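Local coordinates for CRISPR/cas2 protein (Pyrococcus horikoshii OT3, PDB 6K2E) that probably acts in CRISPR adaptation, as the Cas2 component that works with Cas1 to capture and integrate new spacers, at residues M4-V9 against A43-L48. Residues are numbered along the deposited sequence; the frame is centred on the assembly and turned at random.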
# COMPACT_ATOMS: atom_id res chain seq x y z
N MET A 4 12.04 7.51 -9.94
CA MET A 4 11.50 7.18 -8.62
C MET A 4 10.85 5.81 -8.68
O MET A 4 10.57 5.28 -9.76
CB MET A 4 10.47 8.20 -8.12
CG MET A 4 11.05 9.50 -7.55
SD MET A 4 11.18 10.78 -8.78
CE MET A 4 9.53 10.64 -9.48
N TYR A 5 10.65 5.21 -7.51
CA TYR A 5 9.82 4.02 -7.37
C TYR A 5 8.53 4.39 -6.65
O TYR A 5 8.55 5.15 -5.68
CB TYR A 5 10.57 2.91 -6.62
CG TYR A 5 9.99 1.54 -6.85
CD1 TYR A 5 9.03 1.00 -5.98
CD2 TYR A 5 10.38 0.79 -7.93
CE1 TYR A 5 8.48 -0.26 -6.21
CE2 TYR A 5 9.86 -0.48 -8.15
CZ TYR A 5 8.91 -0.99 -7.31
OH TYR A 5 8.41 -2.23 -7.57
N VAL A 6 7.39 3.82 -7.08
CA VAL A 6 6.12 4.14 -6.44
C VAL A 6 5.38 2.87 -6.03
O VAL A 6 5.52 1.82 -6.65
CB VAL A 6 5.19 5.01 -7.33
CG1 VAL A 6 5.72 6.42 -7.41
CG2 VAL A 6 5.04 4.41 -8.70
N ILE A 7 4.59 2.98 -4.95
CA ILE A 7 3.63 1.97 -4.54
C ILE A 7 2.28 2.66 -4.44
O ILE A 7 2.16 3.68 -3.75
CB ILE A 7 3.97 1.31 -3.18
CG1 ILE A 7 5.31 0.61 -3.20
CG2 ILE A 7 2.91 0.28 -2.80
CD1 ILE A 7 5.70 0.13 -1.81
N VAL A 8 1.30 2.16 -5.18
CA VAL A 8 -0.02 2.79 -5.31
C VAL A 8 -1.07 1.87 -4.72
O VAL A 8 -1.19 0.71 -5.13
CB VAL A 8 -0.35 3.14 -6.77
CG1 VAL A 8 -1.80 3.48 -6.92
CG2 VAL A 8 0.51 4.30 -7.24
N VAL A 9 -1.82 2.37 -3.74
CA VAL A 9 -2.98 1.68 -3.19
C VAL A 9 -4.20 2.55 -3.45
O VAL A 9 -4.23 3.71 -3.02
CB VAL A 9 -2.82 1.40 -1.68
CG1 VAL A 9 -3.80 0.37 -1.26
CG2 VAL A 9 -1.40 0.98 -1.33
N ALA A 43 7.92 12.79 -15.23
CA ALA A 43 6.86 13.16 -16.16
C ALA A 43 5.79 12.10 -16.21
O ALA A 43 4.60 12.42 -16.33
CB ALA A 43 7.44 13.39 -17.56
N GLN A 44 6.18 10.83 -16.06
CA GLN A 44 5.19 9.77 -16.09
C GLN A 44 4.39 9.72 -14.80
O GLN A 44 3.18 9.48 -14.85
CB GLN A 44 5.88 8.43 -16.38
CG GLN A 44 6.15 8.19 -17.86
CD GLN A 44 7.01 6.95 -18.13
OE1 GLN A 44 6.91 5.95 -17.41
NE2 GLN A 44 7.84 7.00 -19.18
N LEU A 45 5.02 10.03 -13.65
CA LEU A 45 4.28 10.08 -12.38
C LEU A 45 3.28 11.23 -12.37
O LEU A 45 2.15 11.06 -11.91
CB LEU A 45 5.25 10.19 -11.19
CG LEU A 45 4.62 10.30 -9.79
CD1 LEU A 45 3.60 9.19 -9.51
CD2 LEU A 45 5.64 10.35 -8.66
N TYR A 46 3.67 12.38 -12.91
CA TYR A 46 2.74 13.50 -13.01
C TYR A 46 1.63 13.22 -14.02
O TYR A 46 0.52 13.73 -13.84
CB TYR A 46 3.49 14.78 -13.38
CG TYR A 46 4.03 15.56 -12.20
CD1 TYR A 46 3.20 16.38 -11.44
CD2 TYR A 46 5.38 15.48 -11.84
CE1 TYR A 46 3.70 17.09 -10.36
CE2 TYR A 46 5.89 16.19 -10.77
CZ TYR A 46 5.05 16.99 -10.03
OH TYR A 46 5.56 17.70 -8.95
N GLU A 47 1.90 12.43 -15.07
CA GLU A 47 0.85 12.11 -16.03
C GLU A 47 -0.18 11.16 -15.43
O GLU A 47 -1.40 11.36 -15.60
CB GLU A 47 1.45 11.52 -17.30
CG GLU A 47 0.52 11.46 -18.52
CD GLU A 47 1.18 10.78 -19.72
OE1 GLU A 47 1.56 9.60 -19.61
OE2 GLU A 47 1.33 11.43 -20.78
N LEU A 48 0.29 10.16 -14.68
CA LEU A 48 -0.57 9.21 -14.01
C LEU A 48 -1.45 9.89 -12.97
O LEU A 48 -2.65 9.61 -12.89
CB LEU A 48 0.28 8.14 -13.34
CG LEU A 48 -0.44 7.19 -12.39
CD1 LEU A 48 -1.49 6.37 -13.15
CD2 LEU A 48 0.58 6.31 -11.74
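Leu-45 extends from helix 42-55 toward strand 3-11 and meets Met-4 and Val-6 with the two methyl groups at its branched end. CD2 serves both partners, lying 4.0 Å from Met-4 CE and 4.1 Å from Val-6 CG1, while CD1 also approaches Val-6 CG1, again at 4.1 Å. The valine methyl therefore faces the fork of the leucine rather than a single prong. Leu-45 holds CG anti to its backbone N (chi1 178°), which sends the fork out toward the strand and across the nearest CA approach of the two segments, 8.6 Å between Val-6 CA and Leu-45 CA. Met-4 is less direct. Its chain bends at both chi2 (93°) and chi3 (48°), folding the terminal methyl over so that CE, rather than the sulfur, makes the contact, with the two side chains crossing at about a right angle.

These residues belong to the ferredoxin-like fold of Cas2, in which both helices cover one face of a four-stranded antiparallel sheet. Strand alternation turns Met-4, Val-6 and Val-8 to the helical face and Tyr-5, Ile-7 and Val-9 to the other, where Ile-7 packs on Tyr-65 of the second subunit and Val-9 on its counterpart there. One helical turn beyond Leu-45, Leu-48 also points at the sheet, and both it and Val-8 pack on Leu-24 of helix 17-27 and on Leu-28. At the other end, Ile-66 on the adjoining strand 61-67 packs against both Met-4 and Leu-45.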